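Local coordinates for protein endo-xylogalacturonan hydrolase A (Aspergillus tubingensis, PDB 4C2L) that cleaves the xylose-substituted galacturonan backbone of xylogalacturonan, a component of the hairy regions of pectin, as a secreted family 28 glycosidase, at residues G330-A341 with D359-L370. Residues are numbered along the deposited sequence; the frame is centred on the assembly and turned at random.
Sequences GTTSDKYDPVVA and DVKAPSGKSEVL
Asp337 grips the turn at Ser364 with both carboxylate oxygens, each using its syn lone pair: OD1 takes the hydroxyl OG of Ser364 at 2.7 Å, and OD2 takes the backbone N of Ser364 at 2.9 Å. With CG swung away from its own backbone N (chi1 -166°), the short acid reaches across, and two bonds fix its rotation. Serine suits the other side because OG, besides donating to Asp337, accepts from the N of Lys366 in an ST turn that overlaps the end of the type I turn Ala362–Gly365, where a CB on Gly365 would press on the carbonyl O of Ser364.

Backbone hydrogen bonds link the segments on both sides of this grip. Lys361 N meets Gly330 O at 3.1 Å, and Thr332 N meets Lys361 O. Such backbone pairing of successive coils marks the right-handed parallel beta-helix of family 28, here near its C-terminal end. Further along, Val340 N donates to Glu368 O at 2.8 Å, and a beta bulge shifts the pairing before Leu370 N reaches Ala341 O.

Apolar contacts fill in between coils. The beta-branch of Val340 sends CG1 to 4.1 Å from Ala362 CB, a methyl small enough to sit also against the Asp337 carboxylate, and CG2 to Val369 CG2. The side chains of Val339 and Leu370 cross at about a right angle, Val339 CG1 3.7 Å from Leu370 CG.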
ATOM      1  N   GLY A 330       1.437 -15.035 -17.179  1.00 21.52           N
ATOM      2  CA  GLY A 330       0.089 -14.561 -17.398  1.00 22.09           C
ATOM      3  C   GLY A 330      -0.062 -13.713 -18.636  1.00 22.84           C
ATOM      4  O   GLY A 330       0.794 -13.726 -19.529  1.00 23.66           O
ATOM      5  N   THR A 331      -1.163 -12.970 -18.674  1.00 22.18           N
ATOM      6  CA  THR A 331      -1.595 -12.247 -19.851  1.00 22.82           C
ATOM      7  C   THR A 331      -1.978 -10.846 -19.429  1.00 22.75           C
ATOM      8  O   THR A 331      -2.723 -10.667 -18.457  1.00 22.69           O
ATOM      9  CB  THR A 331      -2.829 -12.937 -20.494  1.00 23.79           C
ATOM     10  OG1 THR A 331      -2.580 -14.344 -20.602  1.00 25.30           O
ATOM     11  CG2 THR A 331      -3.117 -12.383 -21.872  1.00 25.08           C
ATOM     12  N   THR A 332      -1.479  -9.858 -20.165  1.00 21.27           N
ATOM     13  CA  THR A 332      -1.859  -8.473 -19.942  1.00 21.04           C
ATOM     14  C   THR A 332      -3.230  -8.180 -20.560  1.00 21.40           C
ATOM     15  O   THR A 332      -3.818  -9.031 -21.227  1.00 20.64           O
ATOM     16  CB  THR A 332      -0.817  -7.483 -20.498  1.00 21.08           C
ATOM     17  OG1 THR A 332      -0.538  -7.791 -21.874  1.00 21.21           O
ATOM     18  CG2 THR A 332       0.489  -7.538 -19.682  1.00 19.80           C
ATOM     19  N   SER A 333      -3.720  -6.969 -20.328  1.00 21.36           N
ATOM     20  CA  SER A 333      -4.963  -6.493 -20.910  1.00 22.33           C
ATOM     21  C   SER A 333      -4.777  -6.100 -22.378  1.00 23.05           C
ATOM     22  O   SER A 333      -3.656  -6.090 -22.890  1.00 22.28           O
ATOM     23  CB  SER A 333      -5.450  -5.272 -20.133  1.00 22.15           C
ATOM     24  OG  SER A 333      -4.670  -4.139 -20.466  1.00 21.81           O
ATOM     25  N   ASP A 334      -5.885  -5.740 -23.027  1.00 24.49           N
ATOM     26  CA  ASP A 334      -5.880  -5.205 -24.392  1.00 25.74           C
ATOM     27  C   ASP A 334      -5.231  -3.837 -24.493  1.00 24.66           C
ATOM     28  O   ASP A 334      -4.836  -3.422 -25.576  1.00 25.24           O
ATOM     29  CB  ASP A 334      -7.320  -5.044 -24.907  1.00 28.82           C
ATOM     30  CG  ASP A 334      -8.028  -6.357 -25.097  1.00 32.81           C
ATOM     31  OD1 ASP A 334      -7.370  -7.368 -25.430  1.00 35.10           O
ATOM     32  OD2 ASP A 334      -9.268  -6.374 -24.925  1.00 34.98           O
ATOM     33  N   LYS A 335      -5.130  -3.127 -23.372  1.00 22.86           N
ATOM     34  CA  LYS A 335      -4.877  -1.698 -23.418  1.00 22.17           C
ATOM     35  C   LYS A 335      -3.614  -1.309 -24.190  1.00 22.42           C
ATOM     36  O   LYS A 335      -3.658  -0.416 -25.034  1.00 22.65           O
ATOM     37  CB  LYS A 335      -4.815  -1.104 -22.013  1.00 22.46           C
ATOM     38  CG  LYS A 335      -4.620   0.397 -22.037  1.00 23.50           C
ATOM     39  CD  LYS A 335      -4.684   0.991 -20.647  1.00 23.11           C
ATOM     40  CE  LYS A 335      -4.631   2.504 -20.736  1.00 23.92           C
ATOM     41  NZ  LYS A 335      -4.721   3.078 -19.370  1.00 24.39           N
ATOM     42  N   TYR A 336      -2.496  -1.954 -23.873  1.00 21.72           N
ATOM     43  CA  TYR A 336      -1.212  -1.588 -24.489  1.00 21.62           C
ATOM     44  C   TYR A 336      -0.682  -2.634 -25.464  1.00 22.14           C
ATOM     45  O   TYR A 336       0.397  -2.460 -26.040  1.00 22.51           O
ATOM     46  CB  TYR A 336      -0.161  -1.304 -23.413  1.00 21.11           C
ATOM     47  CG  TYR A 336      -0.490  -0.123 -22.536  1.00 21.26           C
ATOM     48  CD1 TYR A 336      -0.625   1.158 -23.076  1.00 22.23           C
ATOM     49  CD2 TYR A 336      -0.654  -0.283 -21.158  1.00 20.98           C
ATOM     50  CE1 TYR A 336      -0.917   2.251 -22.263  1.00 23.15           C
ATOM     51  CE2 TYR A 336      -0.942   0.802 -20.342  1.00 22.34           C
ATOM     52  CZ  TYR A 336      -1.075   2.059 -20.894  1.00 23.68           C
ATOM     53  OH  TYR A 336      -1.362   3.130 -20.077  1.00 25.04           O
ATOM     54  N   ASP A 337      -1.443  -3.712 -25.642  1.00 22.68           N
ATOM     55  CA  ASP A 337      -1.125  -4.763 -26.598  1.00 23.69           C
ATOM     56  C   ASP A 337      -0.523  -4.119 -27.859  1.00 23.57           C
ATOM     57  O   ASP A 337      -1.133  -3.226 -28.445  1.00 23.60           O
ATOM     58  CB  ASP A 337      -2.413  -5.535 -26.918  1.00 23.68           C
ATOM     59  CG  ASP A 337      -2.159  -6.857 -27.622  1.00 25.04           C
ATOM     60  OD1 ASP A 337      -1.154  -6.975 -28.355  1.00 26.22           O
ATOM     61  OD2 ASP A 337      -2.968  -7.796 -27.439  1.00 25.66           O
ATOM     62  N   PRO A 338       0.678  -4.565 -28.291  1.00 23.02           N
ATOM     63  CA  PRO A 338       1.494  -5.731 -27.928  1.00 21.75           C
ATOM     64  C   PRO A 338       2.489  -5.541 -26.765  1.00 21.02           C
ATOM     65  O   PRO A 338       3.190  -6.486 -26.399  1.00 21.15           O
ATOM     66  CB  PRO A 338       2.285  -5.982 -29.211  1.00 21.61           C
ATOM     67  CG  PRO A 338       2.511  -4.612 -29.746  1.00 22.27           C
ATOM     68  CD  PRO A 338       1.278  -3.814 -29.412  1.00 23.29           C
ATOM     69  N   VAL A 339       2.529  -4.338 -26.205  1.00 21.14           N
ATOM     70  CA  VAL A 339       3.498  -3.996 -25.162  1.00 19.76           C
ATOM     71  C   VAL A 339       3.057  -4.575 -23.815  1.00 20.23           C
ATOM     72  O   VAL A 339       1.935  -4.316 -23.370  1.00 21.25           O
ATOM     73  CB  VAL A 339       3.683  -2.463 -25.062  1.00 20.41           C
ATOM     74  CG1 VAL A 339       4.696  -2.109 -23.979  1.00 19.17           C
ATOM     75  CG2 VAL A 339       4.124  -1.895 -26.411  1.00 20.08           C
ATOM     76  N   VAL A 340       3.938  -5.348 -23.184  1.00 18.22           N
ATOM     77  CA  VAL A 340       3.650  -5.954 -21.872  1.00 18.13           C
ATOM     78  C   VAL A 340       4.452  -5.299 -20.739  1.00 17.98           C
ATOM     79  O   VAL A 340       4.187  -5.550 -19.556  1.00 17.84           O
ATOM     80  CB  VAL A 340       3.905  -7.473 -21.877  1.00 17.98           C
ATOM     81  CG1 VAL A 340       3.034  -8.158 -22.932  1.00 17.66           C
ATOM     82  CG2 VAL A 340       5.384  -7.781 -22.116  1.00 18.48           C
ATOM     83  N   ALA A 341       5.434  -4.478 -21.103  1.00 17.49           N
ATOM     84  CA  ALA A 341       6.259  -3.769 -20.109  1.00 16.97           C
ATOM     85  C   ALA A 341       6.825  -2.492 -20.704  1.00 17.54           C
ATOM     86  O   ALA A 341       7.156  -2.454 -21.882  1.00 17.10           O
ATOM     87  CB  ALA A 341       7.380  -4.668 -19.607  1.00 17.06           C
ATOM     88  N   ASP A 359       7.426 -14.649 -18.784  1.00 25.61           N
ATOM     89  CA  ASP A 359       6.626 -15.422 -19.737  1.00 28.25           C
ATOM     90  C   ASP A 359       5.282 -14.768 -20.020  1.00 27.98           C
ATOM     91  O   ASP A 359       4.337 -15.428 -20.437  1.00 31.92           O
ATOM     92  CB  ASP A 359       6.422 -16.847 -19.219  1.00 31.03           C
ATOM     93  CG  ASP A 359       7.719 -17.652 -19.178  1.00 36.23           C
ATOM     94  OD1 ASP A 359       8.704 -17.255 -19.842  1.00 39.51           O
ATOM     95  OD2 ASP A 359       7.759 -18.689 -18.478  1.00 38.86           O
ATOM     96  N   VAL A 360       5.214 -13.464 -19.818  1.00 25.17           N
ATOM     97  CA  VAL A 360       3.982 -12.711 -19.984  1.00 24.19           C
ATOM     98  C   VAL A 360       3.715 -12.343 -21.441  1.00 24.31           C
ATOM     99  O   VAL A 360       4.615 -11.904 -22.163  1.00 23.70           O
ATOM    100  CB  VAL A 360       3.999 -11.448 -19.087  1.00 23.81           C
ATOM    101  CG1 VAL A 360       2.669 -10.717 -19.167  1.00 25.48           C
ATOM    102  CG2 VAL A 360       4.276 -11.850 -17.650  1.00 22.97           C
ATOM    103  N   LYS A 361       2.471 -12.534 -21.873  1.00 23.53           N
ATOM    104  CA  LYS A 361       2.061 -12.181 -23.226  1.00 24.25           C
ATOM    105  C   LYS A 361       0.873 -11.239 -23.212  1.00 22.89           C
ATOM    106  O   LYS A 361       0.090 -11.238 -22.261  1.00 23.21           O
ATOM    107  CB  LYS A 361       1.708 -13.454 -24.009  1.00 26.25           C
ATOM    108  CG  LYS A 361       2.922 -14.301 -24.372  1.00 30.27           C
ATOM    109  CD  LYS A 361       2.519 -15.665 -24.914  1.00 34.18           C
ATOM    110  CE  LYS A 361       3.615 -16.255 -25.795  1.00 37.64           C
ATOM    111  NZ  LYS A 361       4.974 -16.146 -25.190  1.00 40.43           N
ATOM    112  N   ALA A 362       0.744 -10.440 -24.267  1.00 21.46           N
ATOM    113  CA  ALA A 362      -0.448  -9.642 -24.503  1.00 21.75           C
ATOM    114  C   ALA A 362      -1.550 -10.588 -25.045  1.00 22.65           C
ATOM    115  O   ALA A 362      -1.248 -11.723 -25.388  1.00 22.56           O
ATOM    116  CB  ALA A 362      -0.136  -8.524 -25.479  1.00 21.31           C
ATOM    117  N   PRO A 363      -2.821 -10.143 -25.066  1.00 23.82           N
ATOM    118  CA  PRO A 363      -3.900 -11.001 -25.593  1.00 24.87           C
ATOM    119  C   PRO A 363      -3.646 -11.531 -27.019  1.00 26.60           C
ATOM    120  O   PRO A 363      -4.000 -12.673 -27.316  1.00 28.57           O
ATOM    121  CB  PRO A 363      -5.113 -10.072 -25.552  1.00 25.02           C
ATOM    122  CG  PRO A 363      -4.851  -9.238 -24.327  1.00 23.67           C
ATOM    123  CD  PRO A 363      -3.374  -8.932 -24.427  1.00 23.31           C
ATOM    124  N   SER A 364      -3.031 -10.710 -27.867  1.00 27.72           N
ATOM    125  CA  SER A 364      -2.624 -11.103 -29.227  1.00 28.75           C
ATOM    126  C   SER A 364      -1.595 -12.235 -29.284  1.00 29.40           C
ATOM    127  O   SER A 364      -1.378 -12.827 -30.346  1.00 30.29           O
ATOM    128  CB  SER A 364      -2.038  -9.895 -29.947  1.00 29.17           C
ATOM    129  OG  SER A 364      -0.804  -9.507 -29.343  1.00 28.41           O
ATOM    130  N   GLY A 365      -0.943 -12.518 -28.158  1.00 29.03           N
ATOM    131  CA  GLY A 365       0.138 -13.497 -28.113  1.00 27.25           C
ATOM    132  C   GLY A 365       1.517 -12.850 -28.213  1.00 26.92           C
ATOM    133  O   GLY A 365       2.525 -13.503 -27.964  1.00 27.42           O
ATOM    134  N   LYS A 366       1.564 -11.571 -28.572  1.00 26.98           N
ATOM    135  CA  LYS A 366       2.833 -10.840 -28.649  1.00 29.23           C
ATOM    136  C   LYS A 366       3.329 -10.436 -27.259  1.00 29.07           C
ATOM    137  O   LYS A 366       2.571 -10.526 -26.283  1.00 28.06           O
ATOM    138  CB  LYS A 366       2.694  -9.628 -29.563  1.00 31.37           C
ATOM    139  CG  LYS A 366       2.601 -10.030 -31.027  1.00 33.91           C
ATOM    140  CD  LYS A 366       2.044  -8.912 -31.883  1.00 37.18           C
ATOM    141  CE  LYS A 366       1.995  -9.339 -33.340  1.00 38.86           C
ATOM    142  NZ  LYS A 366       1.682  -8.176 -34.217  1.00 41.32           N
ATOM    143  N   SER A 367       4.595 -10.011 -27.167  1.00 27.96           N
ATOM    144  CA  SER A 367       5.208  -9.669 -25.869  1.00 27.62           C
ATOM    145  C   SER A 367       6.328  -8.633 -25.982  1.00 26.69           C
ATOM    146  O   SER A 367       7.488  -8.877 -25.619  1.00 28.18           O
ATOM    147  CB  SER A 367       5.717 -10.929 -25.173  1.00 29.06           C
ATOM    148  OG  SER A 367       6.624 -11.617 -26.021  1.00 32.99           O
ATOM    149  N   GLU A 368       5.971  -7.465 -26.477  1.00 24.17           N
ATOM    150  CA  GLU A 368       6.923  -6.403 -26.679  1.00 24.16           C
ATOM    151  C   GLU A 368       7.263  -5.713 -25.350  1.00 22.99           C
ATOM    152  O   GLU A 368       6.391  -5.484 -24.516  1.00 21.57           O
ATOM    153  CB  GLU A 368       6.310  -5.423 -27.662  1.00 26.73           C
ATOM    154  CG  GLU A 368       7.208  -4.324 -28.177  1.00 31.25           C
ATOM    155  CD  GLU A 368       6.533  -3.541 -29.289  1.00 33.27           C
ATOM    156  OE1 GLU A 368       5.963  -4.176 -30.203  1.00 36.49           O
ATOM    157  OE2 GLU A 368       6.564  -2.296 -29.238  1.00 37.90           O
ATOM    158  N   VAL A 369       8.545  -5.423 -25.154  1.00 20.90           N
ATOM    159  CA  VAL A 369       9.003  -4.674 -23.985  1.00 20.59           C
ATOM    160  C   VAL A 369       9.636  -3.380 -24.489  1.00 20.88           C
ATOM    161  O   VAL A 369      10.652  -3.407 -25.209  1.00 21.38           O
ATOM    162  CB  VAL A 369      10.005  -5.504 -23.146  1.00 20.34           C
ATOM    163  CG1 VAL A 369      10.571  -4.683 -21.986  1.00 20.29           C
ATOM    164  CG2 VAL A 369       9.356  -6.785 -22.633  1.00 20.80           C
ATOM    165  N   LEU A 370       9.038  -2.250 -24.137  1.00 20.00           N
ATOM    166  CA  LEU A 370       9.599  -0.956 -24.487  1.00 20.45           C
ATOM    167  C   LEU A 370      10.693  -0.612 -23.490  1.00 21.15           C
ATOM    168  O   LEU A 370      10.516  -0.817 -22.287  1.00 19.50           O
ATOM    169  CB  LEU A 370       8.533   0.136 -24.471  1.00 21.27           C
ATOM    170  CG  LEU A 370       7.374  -0.024 -25.458  1.00 22.32           C
ATOM    171  CD1 LEU A 370       6.523   1.225 -25.381  1.00 21.73           C
ATOM    172  CD2 LEU A 370       7.891  -0.260 -26.880  1.00 23.99           C
TER
HETATM  173  O   HOH W   1       2.218 -17.198 -18.951  1.00 37.33           O